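PUA domain-containing protein (PDB 2Q07) is the C-terminal part of a longer protein of the archaeosine synthase type 1 family, probably binds RNA and may act in tRNA modification. Local coordinates at residues L215-K220 and N259-F264; F99-L104 and E129-E134; H49-S54 and D146-E151; R170-H175 and G191-L196; N61-I64 and L69-P72. All blocks are in the same frame, centred on the assembly; numbering follows the deposited sequence.

Contact 1: L215-K220 and N259-F264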
# COMPACT_ATOMS: atom_id res chain seq x y z
N LEU A 215 -7.27 -0.62 -4.74
CA LEU A 215 -8.16 0.51 -4.99
C LEU A 215 -9.00 0.31 -6.23
O LEU A 215 -8.50 -0.16 -7.25
CB LEU A 215 -7.35 1.80 -5.20
CG LEU A 215 -6.84 2.61 -4.02
CD1 LEU A 215 -6.13 3.84 -4.55
CD2 LEU A 215 -7.99 3.01 -3.12
N ASP A 216 -10.27 0.66 -6.13
CA ASP A 216 -11.16 0.61 -7.28
C ASP A 216 -11.18 2.08 -7.68
O ASP A 216 -11.18 2.95 -6.81
CB ASP A 216 -12.57 0.16 -6.88
CG ASP A 216 -13.42 -0.23 -8.08
OD1 ASP A 216 -13.00 0.10 -9.22
OD2 ASP A 216 -14.49 -0.84 -7.90
N ILE A 217 -11.17 2.37 -8.98
CA ILE A 217 -11.18 3.76 -9.45
C ILE A 217 -12.41 4.07 -10.28
O ILE A 217 -13.00 3.18 -10.88
CB ILE A 217 -9.94 4.09 -10.31
CG1 ILE A 217 -9.90 3.15 -11.51
CG2 ILE A 217 -8.67 3.99 -9.46
CD1 ILE A 217 -8.81 3.48 -12.53
N TYR A 218 -12.77 5.35 -10.35
CA TYR A 218 -13.93 5.76 -11.12
C TYR A 218 -13.63 6.65 -12.33
O TYR A 218 -12.50 6.65 -12.80
CB TYR A 218 -14.97 6.37 -10.18
CG TYR A 218 -15.36 5.34 -9.12
CD1 TYR A 218 -14.65 5.25 -7.92
CD2 TYR A 218 -16.34 4.39 -9.37
CE1 TYR A 218 -14.91 4.23 -7.00
CE2 TYR A 218 -16.61 3.36 -8.46
CZ TYR A 218 -15.89 3.29 -7.28
OH TYR A 218 -16.13 2.28 -6.39
N GLU A 219 -14.62 7.39 -12.82
CA GLU A 219 -14.45 8.19 -14.04
C GLU A 219 -13.27 9.14 -14.23
O GLU A 219 -12.54 9.01 -15.21
CB GLU A 219 -15.74 8.96 -14.35
CG GLU A 219 -15.88 9.25 -15.85
CD GLU A 219 -17.02 10.20 -16.19
OE1 GLU A 219 -18.07 10.15 -15.51
OE2 GLU A 219 -16.87 10.99 -17.15
N LYS A 220 -13.11 10.10 -13.34
CA LYS A 220 -12.04 11.09 -13.45
C LYS A 220 -10.64 10.49 -13.52
O LYS A 220 -9.83 10.90 -14.35
CB LYS A 220 -12.10 12.08 -12.29
CG LYS A 220 -13.47 12.18 -11.63
CD LYS A 220 -13.81 10.86 -10.94
CE LYS A 220 -15.23 10.80 -10.44
NZ LYS A 220 -15.52 9.40 -10.04
N ASN A 259 -3.88 -9.40 -12.50
CA ASN A 259 -4.80 -8.70 -11.59
C ASN A 259 -4.73 -7.17 -11.55
O ASN A 259 -5.15 -6.56 -10.57
CB ASN A 259 -4.64 -9.24 -10.16
CG ASN A 259 -5.95 -9.28 -9.39
OD1 ASN A 259 -5.98 -9.57 -8.19
ND2 ASN A 259 -7.05 -9.00 -10.08
N ASP A 260 -4.22 -6.54 -12.61
CA ASP A 260 -4.14 -5.08 -12.63
C ASP A 260 -5.46 -4.43 -13.04
O ASP A 260 -6.23 -5.00 -13.81
CB ASP A 260 -3.05 -4.61 -13.60
CG ASP A 260 -1.67 -4.61 -12.98
OD1 ASP A 260 -1.58 -4.76 -11.74
OD2 ASP A 260 -0.68 -4.46 -13.73
N VAL A 261 -5.71 -3.24 -12.50
CA VAL A 261 -6.90 -2.49 -12.87
C VAL A 261 -6.49 -1.78 -14.15
O VAL A 261 -5.45 -1.11 -14.20
CB VAL A 261 -7.29 -1.43 -11.80
CG1 VAL A 261 -8.39 -0.53 -12.33
CG2 VAL A 261 -7.76 -2.12 -10.53
N VAL A 262 -7.29 -1.96 -15.20
CA VAL A 262 -6.98 -1.34 -16.48
C VAL A 262 -8.16 -0.50 -16.95
O VAL A 262 -9.28 -0.65 -16.49
CB VAL A 262 -6.65 -2.41 -17.56
CG1 VAL A 262 -5.47 -3.26 -17.10
CG2 VAL A 262 -7.87 -3.27 -17.84
N VAL A 263 -7.88 0.40 -17.89
CA VAL A 263 -8.90 1.26 -18.45
C VAL A 263 -9.01 0.92 -19.92
O VAL A 263 -8.09 1.20 -20.70
CB VAL A 263 -8.53 2.75 -18.29
CG1 VAL A 263 -9.52 3.62 -19.03
CG2 VAL A 263 -8.47 3.12 -16.82
N PHE A 264 -10.12 0.30 -20.31
CA PHE A 264 -10.36 -0.08 -21.70
C PHE A 264 -11.12 1.04 -22.40
O PHE A 264 -11.73 1.89 -21.75
CB PHE A 264 -11.15 -1.39 -21.77
CG PHE A 264 -12.51 -1.33 -21.11
CD1 PHE A 264 -13.61 -0.82 -21.79
CD2 PHE A 264 -12.68 -1.80 -19.81
CE1 PHE A 264 -14.88 -0.78 -21.19
CE2 PHE A 264 -13.93 -1.76 -19.20
CZ PHE A 264 -15.03 -1.25 -19.89

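Contact 2: F99-L104 and E129-E134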
# COMPACT_ATOMS: atom_id res chain seq x y z
N PHE A 99 16.31 -12.83 5.99
CA PHE A 99 15.44 -12.37 4.91
C PHE A 99 14.62 -11.14 5.30
O PHE A 99 14.54 -10.18 4.53
CB PHE A 99 14.48 -13.48 4.48
CG PHE A 99 13.61 -13.11 3.31
CD1 PHE A 99 14.11 -13.14 2.01
CD2 PHE A 99 12.29 -12.72 3.50
CE1 PHE A 99 13.31 -12.79 0.92
CE2 PHE A 99 11.48 -12.37 2.42
CZ PHE A 99 11.99 -12.40 1.12
N VAL A 100 14.01 -11.16 6.48
CA VAL A 100 13.20 -10.02 6.90
C VAL A 100 14.07 -8.77 7.15
O VAL A 100 13.67 -7.66 6.82
CB VAL A 100 12.38 -10.32 8.18
CG1 VAL A 100 11.56 -9.11 8.56
CG2 VAL A 100 11.45 -11.50 7.93
N ALA A 101 15.26 -8.96 7.72
CA ALA A 101 16.17 -7.85 7.97
C ALA A 101 16.57 -7.19 6.65
O ALA A 101 16.63 -5.97 6.55
CB ALA A 101 17.42 -8.37 8.69
N GLY A 102 16.84 -8.01 5.63
CA GLY A 102 17.22 -7.49 4.33
C GLY A 102 16.21 -6.50 3.78
O GLY A 102 16.59 -5.40 3.36
N TRP A 103 14.94 -6.88 3.79
CA TRP A 103 13.89 -5.99 3.29
C TRP A 103 13.61 -4.81 4.20
O TRP A 103 13.43 -3.68 3.72
CB TRP A 103 12.61 -6.78 3.02
CG TRP A 103 12.70 -7.54 1.73
CD1 TRP A 103 12.80 -8.89 1.57
CD2 TRP A 103 12.83 -6.97 0.42
NE1 TRP A 103 12.98 -9.19 0.23
CE2 TRP A 103 13.00 -8.03 -0.49
CE3 TRP A 103 12.81 -5.65 -0.07
CZ2 TRP A 103 13.16 -7.83 -1.87
CZ3 TRP A 103 12.97 -5.45 -1.44
CH2 TRP A 103 13.14 -6.53 -2.33
N LEU A 104 13.60 -5.04 5.51
CA LEU A 104 13.35 -3.96 6.46
C LEU A 104 14.39 -2.86 6.27
O LEU A 104 14.05 -1.66 6.28
CB LEU A 104 13.41 -4.47 7.90
CG LEU A 104 13.34 -3.37 8.98
CD1 LEU A 104 12.01 -2.61 8.89
CD2 LEU A 104 13.50 -3.98 10.37
N GLU A 129 17.99 -5.74 15.30
CA GLU A 129 19.39 -5.74 15.70
C GLU A 129 20.29 -5.97 14.50
O GLU A 129 21.36 -5.37 14.40
CB GLU A 129 19.64 -6.79 16.78
CG GLU A 129 19.28 -6.28 18.18
CD GLU A 129 19.23 -7.39 19.21
OE1 GLU A 129 20.14 -8.24 19.21
OE2 GLU A 129 18.28 -7.40 20.02
N ARG A 130 19.85 -6.82 13.57
CA ARG A 130 20.63 -7.10 12.37
C ARG A 130 20.78 -5.84 11.52
O ARG A 130 21.85 -5.57 10.98
CB ARG A 130 19.94 -8.17 11.51
CG ARG A 130 20.01 -9.58 12.05
CD ARG A 130 21.44 -10.13 12.04
NE ARG A 130 21.46 -11.59 12.05
CZ ARG A 130 21.21 -12.35 10.99
NH1 ARG A 130 20.93 -11.79 9.82
NH2 ARG A 130 21.22 -13.68 11.09
N VAL A 131 19.70 -5.08 11.40
CA VAL A 131 19.68 -3.86 10.59
C VAL A 131 20.41 -2.68 11.24
O VAL A 131 21.09 -1.91 10.57
CB VAL A 131 18.24 -3.40 10.29
CG1 VAL A 131 18.26 -2.17 9.42
CG2 VAL A 131 17.46 -4.53 9.62
N GLU A 132 20.26 -2.55 12.56
CA GLU A 132 20.88 -1.46 13.29
C GLU A 132 22.35 -1.30 12.92
O GLU A 132 22.81 -0.19 12.70
CB GLU A 132 20.77 -1.70 14.80
CG GLU A 132 21.39 -0.59 15.63
CD GLU A 132 21.42 -0.90 17.12
OE1 GLU A 132 21.90 -0.03 17.89
OE2 GLU A 132 20.96 -1.99 17.53
N ASP A 133 23.08 -2.41 12.84
CA ASP A 133 24.50 -2.37 12.52
C ASP A 133 24.83 -1.98 11.08
O ASP A 133 26.00 -1.75 10.75
CB ASP A 133 25.16 -3.74 12.80
CG ASP A 133 24.97 -4.21 14.23
OD1 ASP A 133 25.08 -3.39 15.17
OD2 ASP A 133 24.72 -5.42 14.42
N GLU A 134 23.83 -1.91 10.22
CA GLU A 134 24.09 -1.58 8.83
C GLU A 134 23.54 -0.24 8.34
O GLU A 134 23.80 0.16 7.21
CB GLU A 134 23.56 -2.70 7.94
CG GLU A 134 23.90 -4.09 8.44
CD GLU A 134 23.46 -5.18 7.49
OE1 GLU A 134 22.40 -5.02 6.86
OE2 GLU A 134 24.17 -6.21 7.38

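Contact 3: H49-S54 and D146-E151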
# COMPACT_ATOMS: atom_id res chain seq x y z
N HIS A 49 -2.46 -2.52 18.02
CA HIS A 49 -2.17 -1.23 17.40
C HIS A 49 -3.14 -0.15 17.87
O HIS A 49 -2.73 0.97 18.14
CB HIS A 49 -2.18 -1.36 15.86
CG HIS A 49 -0.98 -2.07 15.33
ND1 HIS A 49 -0.38 -1.72 14.13
CD2 HIS A 49 -0.24 -3.08 15.84
CE1 HIS A 49 0.68 -2.49 13.95
NE2 HIS A 49 0.79 -3.32 14.97
N ARG A 50 -4.43 -0.48 17.99
CA ARG A 50 -5.39 0.50 18.46
C ARG A 50 -5.09 0.95 19.90
O ARG A 50 -5.13 2.15 20.20
CB ARG A 50 -6.81 -0.04 18.35
CG ARG A 50 -7.39 0.07 16.95
CD ARG A 50 -8.84 -0.38 16.88
NE ARG A 50 -8.98 -1.83 17.03
CZ ARG A 50 -9.50 -2.42 18.10
NH1 ARG A 50 -9.93 -1.70 19.13
NH2 ARG A 50 -9.60 -3.75 18.13
N ALA A 51 -4.77 0.01 20.78
CA ALA A 51 -4.46 0.34 22.17
C ALA A 51 -3.25 1.26 22.21
O ALA A 51 -3.24 2.26 22.93
CB ALA A 51 -4.17 -0.93 22.97
N LEU A 52 -2.22 0.92 21.44
CA LEU A 52 -1.01 1.73 21.38
C LEU A 52 -1.29 3.16 20.92
O LEU A 52 -0.93 4.12 21.60
CB LEU A 52 -0.01 1.09 20.42
CG LEU A 52 1.17 0.37 21.06
CD1 LEU A 52 2.01 -0.32 19.98
CD2 LEU A 52 2.00 1.38 21.84
N ARG A 53 -1.94 3.29 19.77
CA ARG A 53 -2.26 4.60 19.23
C ARG A 53 -3.25 5.35 20.11
O ARG A 53 -3.47 6.55 19.94
CB ARG A 53 -2.80 4.45 17.81
CG ARG A 53 -1.71 4.03 16.84
CD ARG A 53 -2.23 3.74 15.46
NE ARG A 53 -1.29 4.23 14.45
CZ ARG A 53 -1.32 5.46 13.95
NH1 ARG A 53 -2.25 6.31 14.35
NH2 ARG A 53 -0.42 5.84 13.06
N SER A 54 -3.83 4.63 21.05
CA SER A 54 -4.79 5.22 21.98
C SER A 54 -4.05 5.89 23.14
O SER A 54 -4.48 6.93 23.66
CB SER A 54 -5.72 4.14 22.51
OG SER A 54 -6.58 4.67 23.49
N ASP A 146 6.77 -6.25 27.23
CA ASP A 146 5.42 -5.89 26.79
C ASP A 146 5.41 -4.57 26.03
O ASP A 146 5.88 -3.56 26.54
CB ASP A 146 4.51 -5.78 28.02
CG ASP A 146 3.05 -5.97 27.69
OD1 ASP A 146 2.59 -5.47 26.63
OD2 ASP A 146 2.34 -6.61 28.50
N VAL A 147 4.88 -4.57 24.82
CA VAL A 147 4.83 -3.35 24.03
C VAL A 147 3.77 -2.37 24.56
O VAL A 147 3.81 -1.17 24.29
CB VAL A 147 4.54 -3.65 22.53
CG1 VAL A 147 5.72 -4.37 21.90
CG2 VAL A 147 3.29 -4.51 22.40
N LEU A 148 2.85 -2.91 25.37
CA LEU A 148 1.75 -2.13 25.94
C LEU A 148 1.85 -1.80 27.44
O LEU A 148 0.88 -1.34 28.03
CB LEU A 148 0.43 -2.87 25.67
CG LEU A 148 -0.33 -2.65 24.35
CD1 LEU A 148 0.61 -2.49 23.18
CD2 LEU A 148 -1.27 -3.83 24.14
N SER A 149 3.00 -2.02 28.06
CA SER A 149 3.15 -1.72 29.48
C SER A 149 3.30 -0.22 29.71
O SER A 149 3.70 0.51 28.80
CB SER A 149 4.37 -2.45 30.06
OG SER A 149 5.58 -1.95 29.51
N ASP A 150 2.98 0.25 30.91
CA ASP A 150 3.10 1.68 31.21
C ASP A 150 4.52 2.17 31.02
O ASP A 150 4.76 3.33 30.67
CB ASP A 150 2.65 1.98 32.64
CG ASP A 150 1.24 1.52 32.93
OD1 ASP A 150 0.36 1.72 32.06
OD2 ASP A 150 1.01 0.97 34.02
N GLU A 151 5.48 1.29 31.27
CA GLU A 151 6.88 1.63 31.13
C GLU A 151 7.25 1.74 29.65
O GLU A 151 7.96 2.66 29.25
CB GLU A 151 7.74 0.57 31.81
CG GLU A 151 9.23 0.81 31.72
CD GLU A 151 10.01 -0.22 32.50
OE1 GLU A 151 9.96 -0.19 33.75
OE2 GLU A 151 10.67 -1.08 31.87

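Contact 4: R170-H175 and G191-L196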
# COMPACT_ATOMS: atom_id res chain seq x y z
N ARG A 170 -4.96 9.74 4.34
CA ARG A 170 -4.66 10.31 3.04
C ARG A 170 -3.36 9.74 2.46
O ARG A 170 -3.26 9.47 1.26
CB ARG A 170 -4.57 11.84 3.15
CG ARG A 170 -3.91 12.53 1.96
CD ARG A 170 -4.21 14.02 1.99
NE ARG A 170 -5.65 14.25 1.87
CZ ARG A 170 -6.27 15.37 2.22
NH1 ARG A 170 -5.58 16.39 2.71
NH2 ARG A 170 -7.59 15.46 2.09
N ARG A 171 -2.36 9.53 3.32
CA ARG A 171 -1.09 8.97 2.87
C ARG A 171 -1.29 7.54 2.35
O ARG A 171 -0.68 7.14 1.35
CB ARG A 171 -0.07 8.94 4.03
CG ARG A 171 0.99 10.03 3.97
CD ARG A 171 0.50 11.31 4.58
NE ARG A 171 1.47 12.39 4.45
CZ ARG A 171 1.49 13.47 5.22
NH1 ARG A 171 0.59 13.63 6.18
NH2 ARG A 171 2.41 14.42 5.02
N ILE A 172 -2.15 6.79 3.03
CA ILE A 172 -2.45 5.41 2.65
C ILE A 172 -3.08 5.36 1.26
O ILE A 172 -2.67 4.58 0.42
CB ILE A 172 -3.44 4.76 3.66
CG1 ILE A 172 -2.72 4.46 4.98
CG2 ILE A 172 -4.02 3.50 3.09
CD1 ILE A 172 -3.64 3.90 6.06
N LEU A 173 -4.10 6.19 1.04
CA LEU A 173 -4.79 6.23 -0.23
C LEU A 173 -3.85 6.72 -1.32
O LEU A 173 -3.84 6.18 -2.43
CB LEU A 173 -6.03 7.14 -0.14
CG LEU A 173 -7.22 6.62 0.67
CD1 LEU A 173 -8.30 7.70 0.74
CD2 LEU A 173 -7.79 5.35 0.03
N GLU A 174 -3.04 7.74 -1.02
CA GLU A 174 -2.09 8.26 -2.00
C GLU A 174 -1.08 7.18 -2.38
O GLU A 174 -0.71 7.06 -3.55
CB GLU A 174 -1.34 9.48 -1.46
CG GLU A 174 -2.25 10.64 -1.09
CD GLU A 174 -1.49 11.85 -0.57
OE1 GLU A 174 -0.53 11.67 0.21
OE2 GLU A 174 -1.87 12.99 -0.93
N HIS A 175 -0.63 6.40 -1.39
CA HIS A 175 0.34 5.35 -1.65
C HIS A 175 -0.23 4.20 -2.46
O HIS A 175 0.49 3.56 -3.21
CB HIS A 175 0.94 4.79 -0.34
CG HIS A 175 2.11 5.57 0.17
ND1 HIS A 175 2.00 6.84 0.67
CD2 HIS A 175 3.43 5.26 0.21
CE1 HIS A 175 3.20 7.30 0.99
NE2 HIS A 175 4.09 6.35 0.72
N GLY A 191 -15.27 7.58 4.76
CA GLY A 191 -15.51 6.19 5.10
C GLY A 191 -14.88 5.75 6.40
O GLY A 191 -14.08 6.47 6.99
N ARG A 192 -15.25 4.56 6.87
CA ARG A 192 -14.69 4.03 8.10
C ARG A 192 -13.61 3.01 7.77
O ARG A 192 -13.86 2.04 7.05
CB ARG A 192 -15.79 3.40 8.97
CG ARG A 192 -16.63 2.34 8.26
CD ARG A 192 -17.95 2.06 9.00
NE ARG A 192 -18.78 3.26 9.12
CZ ARG A 192 -20.06 3.25 9.48
NH1 ARG A 192 -20.68 2.11 9.75
NH2 ARG A 192 -20.73 4.40 9.58
N TYR A 193 -12.41 3.24 8.29
CA TYR A 193 -11.27 2.35 8.05
C TYR A 193 -11.68 0.89 8.29
O TYR A 193 -12.39 0.60 9.26
CB TYR A 193 -10.11 2.71 8.97
CG TYR A 193 -8.79 2.12 8.55
CD1 TYR A 193 -8.00 2.75 7.59
CD2 TYR A 193 -8.33 0.92 9.09
CE1 TYR A 193 -6.79 2.21 7.18
CE2 TYR A 193 -7.12 0.36 8.68
CZ TYR A 193 -6.35 1.01 7.73
OH TYR A 193 -5.12 0.49 7.35
N PRO A 194 -11.23 -0.05 7.45
CA PRO A 194 -10.36 0.09 6.27
C PRO A 194 -11.08 0.42 4.95
O PRO A 194 -10.46 0.43 3.89
CB PRO A 194 -9.67 -1.26 6.20
CG PRO A 194 -10.78 -2.19 6.58
CD PRO A 194 -11.44 -1.48 7.77
N GLU A 195 -12.38 0.69 5.03
CA GLU A 195 -13.16 1.00 3.83
C GLU A 195 -13.11 2.49 3.52
O GLU A 195 -14.14 3.18 3.56
CB GLU A 195 -14.62 0.57 4.03
CG GLU A 195 -14.77 -0.88 4.46
CD GLU A 195 -16.22 -1.31 4.55
OE1 GLU A 195 -17.02 -0.59 5.18
OE2 GLU A 195 -16.56 -2.37 3.98
N LEU A 196 -11.92 2.97 3.19
CA LEU A 196 -11.71 4.38 2.88
C LEU A 196 -12.11 4.72 1.45
O LEU A 196 -12.14 3.85 0.58
CB LEU A 196 -10.24 4.75 3.07
CG LEU A 196 -9.61 4.53 4.45
CD1 LEU A 196 -8.12 4.84 4.38
CD2 LEU A 196 -10.29 5.41 5.47

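Contact 5: N61-I64 and L69-P72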
# COMPACT_ATOMS: atom_id res chain seq x y z
N ASN A 61 6.30 7.89 10.83
CA ASN A 61 6.02 6.78 9.93
C ASN A 61 6.06 5.46 10.68
O ASN A 61 6.76 5.35 11.70
CB ASN A 61 7.04 6.76 8.79
CG ASN A 61 6.65 7.69 7.65
OD1 ASN A 61 5.83 7.33 6.80
ND2 ASN A 61 7.21 8.90 7.64
N GLU A 62 5.33 4.47 10.18
CA GLU A 62 5.26 3.17 10.83
C GLU A 62 5.55 2.03 9.87
O GLU A 62 5.15 2.04 8.72
CB GLU A 62 3.86 2.95 11.42
CG GLU A 62 3.48 3.88 12.55
CD GLU A 62 1.96 3.98 12.73
OE1 GLU A 62 1.28 4.39 11.77
OE2 GLU A 62 1.46 3.63 13.82
N ILE A 63 6.26 1.03 10.37
CA ILE A 63 6.55 -0.15 9.57
C ILE A 63 6.22 -1.32 10.47
O ILE A 63 6.69 -1.39 11.60
CB ILE A 63 8.02 -0.20 9.14
CG1 ILE A 63 8.31 0.93 8.14
CG2 ILE A 63 8.34 -1.57 8.54
CD1 ILE A 63 9.74 1.00 7.69
N ILE A 64 5.38 -2.22 9.98
CA ILE A 64 5.00 -3.40 10.75
C ILE A 64 5.91 -4.56 10.35
O ILE A 64 5.98 -4.92 9.17
CB ILE A 64 3.52 -3.80 10.47
CG1 ILE A 64 2.58 -2.72 11.01
CG2 ILE A 64 3.22 -5.17 11.10
CD1 ILE A 64 2.40 -1.53 10.09
N LEU A 69 6.70 -10.86 5.11
CA LEU A 69 6.48 -9.46 4.79
C LEU A 69 6.83 -8.38 5.80
O LEU A 69 6.53 -8.48 6.99
CB LEU A 69 5.03 -9.25 4.34
CG LEU A 69 4.61 -9.87 3.00
CD1 LEU A 69 3.14 -9.58 2.76
CD2 LEU A 69 5.46 -9.29 1.86
N VAL A 70 7.47 -7.35 5.28
CA VAL A 70 7.84 -6.16 6.02
C VAL A 70 6.85 -5.19 5.38
O VAL A 70 6.84 -5.05 4.15
CB VAL A 70 9.26 -5.71 5.69
CG1 VAL A 70 9.51 -4.36 6.33
CG2 VAL A 70 10.26 -6.76 6.18
N VAL A 71 6.04 -4.51 6.18
CA VAL A 71 5.02 -3.64 5.63
C VAL A 71 4.89 -2.20 6.12
O VAL A 71 4.52 -1.96 7.27
CB VAL A 71 3.62 -4.28 5.82
CG1 VAL A 71 2.55 -3.44 5.13
CG2 VAL A 71 3.62 -5.70 5.28
N PRO A 72 5.20 -1.22 5.26
CA PRO A 72 5.05 0.16 5.71
C PRO A 72 3.54 0.32 5.92
O PRO A 72 2.74 -0.21 5.14
CB PRO A 72 5.56 0.97 4.51
CG PRO A 72 6.65 0.07 3.96
CD PRO A 72 6.00 -1.29 4.02

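Contact 1: L215-K220 and N259-F264
Leu215 meets Val261 through its backbone: the carbonyl O of Leu215 lies 3.9 Å from Val261 CG2, while the isobutyl group turns away from the 259-264 segment and packs on Met176 and Leu177 of helix 168-181. Leucine suits this buried place, on the same face of the strand as Ile217. Asp216 follows with its side chain on the other face, where the carboxylate forms a salt bridge with Arg295 of strand 289-297, so the two parts are also joined by charge.

Ile217 carries the apolar contact. Its CG1 sits between the backbone N and the carbonyl carbon (chi1 58°), and the extended chain beyond it carries CD1 up to the valines. CD1 rests 4.0 Å from CG1 of Val261 and, less closely, 4.3 Å from CG2 of Val263. The side chains of Ile217 and Val261 lie alongside each other and point opposite ways, so Ile217 CG1 also borders Val261 CG1. Val261 and Val263 are alternate residues of one strand, which puts both on the face that looks at Ile217; branched side chains fit such strand positions. Tyr218 then leaves the strand and takes the N-cap position of helix 219-227.

No hydrogen bond links the segments. Strands 215-217 and 261-264 run nearly parallel, at 11°, yet their axes stay 8.6 Å apart, so this is packing between sheets. Strand 214-217 edges the four-stranded antiparallel sheet of the pre-PUA region, with helix 168-181 against it, and strand 261-265 belongs to the PUA sheet between strands 232-235 and 270-275.

Contact 2: F99-L104 and E129-E134
Ala101 and Val131 join two helices in a small, largely buried contact, made by hydrocarbon without a hydrogen bond, on the DUF5591 part of the chain, where helix 94-111 and helix 123-132 pack side by side. The backbones come close: the CA atoms of Ala101 and Val131 are 5.9 Å apart. Alanine makes this possible, because its single methyl group takes little room between the helices.

Two neighbours in sequence share that methyl. CB of Ala101 touches CB of Arg130 at 3.8 Å and lies 4.0 Å from CG2 of Val131. The same valine branch also reaches over the helix backbone, with Val131 CG2 3.5 Å from the carbonyl O of Ala101. It can do so because CG2 stands beside the backbone N while CG1 is anti to it (chi1 -178°). One turn further along, Leu104 brings CD2 to within 4.1 Å of Val131 CG2, the two side chains crossing at about a right angle. The valine methyl is thus bordered by both Ala101 and Leu104.

The CB of Arg130 belongs to the apolar seam, whereas the chain bends at chi2 (-67°) and its guanidinium group finds Glu94 near the start of helix 94-111 in a salt bridge. A long side chain suits this partly exposed border, as its base can be packed and its charge paired.

Around the seam, Glu134 makes a second salt bridge to Lys105. Leu104 also touches Ile65 and Val70, so helix 94-111 packs on helix 123-132 and on strands 61-65 and 70-72.

Contact 3: H49-S54 and D146-E151
Helix 47-55 faces the turn that leads into helix 150-160, with the CA atoms of Leu52 and Leu148 6.6 Å apart and no hydrogen bond between the segments. Leu148 CD1 presses on Leu52 at its branch point, 3.6 Å from CG, and its other methyl, CD2, lies 4.3 Å from CB of Ala51. A leucine with two methyls can address both helix residues at once, and the small alanine lets it approach. Leu52 in turn places CD2 4.0 Å from the carbonyl O of Val147.

The turn is shaped from within. Asp146 to Ser149 form a type I beta turn, and OD1 of Asp146 accepts from the backbone N of Leu148 at 2.9 Å, an Asx turn. That N-H meets the anti side of the carboxylate, 32° out of its plane. Aspartate suits this place because its short arm can reach the N-H two residues on. Ser149 then N-caps the next helix, its OG bonded to the backbone N of Ser152.

Beyond the contact, the carbonyl of Val147 receives a bond from His119, and Leu52 also packs on Leu35 of the central strand 31-36, so one side chain of helix 47-55 meets both strand and turn.

Contact 4: R170-H175 and G191-L196
Ile172 and Leu173, adjacent on helix 168-181, make the packed part of this contact by meeting Tyr193 and Leu196 of the loop between strands 188-190 and 197-200. CD1 of Ile172 touches CE1 of Tyr193 at 3.7 Å and lies 3.9 Å from its OH; the two side chains cross at about a right angle, and the methyl comes to the ring obliquely. The ring reaches the helix because CG of Tyr193 is anti to its backbone N (chi1 -164°). Within the loop, CB of Pro194, which follows a cis peptide, lies 3.8 Å above the Tyr193 ring plane, offset toward the rim. Beside the tyrosine, Leu173 sets CD2 4.0 Å from CB of Leu196. Branched aliphatic residues suit this buried side, which continues onto Val208.

The loose side is the outer part of the loop, where Arg192 is exposed. An inverse gamma turn centred on Glu195 then brings Leu196 back inward, while the glutamate forms a salt bridge to Arg210.

With no hydrogen bond crossing between the segments, the contact is held by hydrocarbon and ring packing. Tyrosine suits its border position: its ring packs on Ile172, while its hydroxyl is hydrogen-bonded to Glu76, which probably helps to fix the ring's position and joins the pre-PUA loop to the DUF5591 part of the chain.

Contact 5: N61-I64 and L69-P72
Just after Leu69, which packs on Phe17 and Phe18 of helix 16-24, Val70 meets Ile63 across the hairpin: Val70 CG1, anti to the backbone N (chi1 172°), lies 3.7 Å from CG2 of Ile63, and the two side chains cross at a slant. Beta-branched residues suit these extended positions and here meet on a face that helix 94-111 covers.

Val71 supplies the polar link. It forms an antiparallel hydrogen-bonded pair with Ile64: Ile64 N donates to Val71 O at 2.9 Å, and Val71 N returns a bond to Ile64 O at 3.0 Å. Both are nearly straight, though the first donor stands 36° above the carbonyl plane of Val71 and the second lies in the carbonyl plane of Ile64. The Val71 oxygen is further enclosed by CD1 of Ile64, at 3.6 Å.

Pro72 closes the segment opposite Ile63 as a non-hydrogen-bonded pair, the CA atoms 4.2 Å apart. Proline suits this position, where no N-H is needed toward the partner strand. Instead its CA makes a CA-H...O contact with Glu62 O at 3.6 Å.

The two strands form a beta hairpin at the edge of the five-stranded sheet, crossing at 157°. On the inner side, strand 61-65 bonds to strand 31-36 through Asn61 and Ile63. Helix 94-111 lies over the face of Ile63 and Pro72, Leu104 touching the isoleucine and Phe107 the proline, while Ile64 on the other face touches Tyr43.

Contacts 2, 3 and 5 all belong to the DUF5591 part of the chain. Contact 5 touches both others: its Val70 and Ile63 pack on the helix of contact 2, and Glu62 OE1 bridges to Arg53 NH2 of contact 3 at 2.6 Å. Contacts 2 and 3 do not meet, their nearest atoms being about 12 Å apart. Along the chain, contact 3 closes a loop that encloses contacts 5 and 2. Contact 4 follows in the pre-PUA region and touches contact 1, where Leu215 CD1 lies 3.9 Å from Leu173 O; contact 1 then reaches the PUA domain. Contacts 1 and 3, with centres 38 Å apart, lie on opposite sides of the chain's centre.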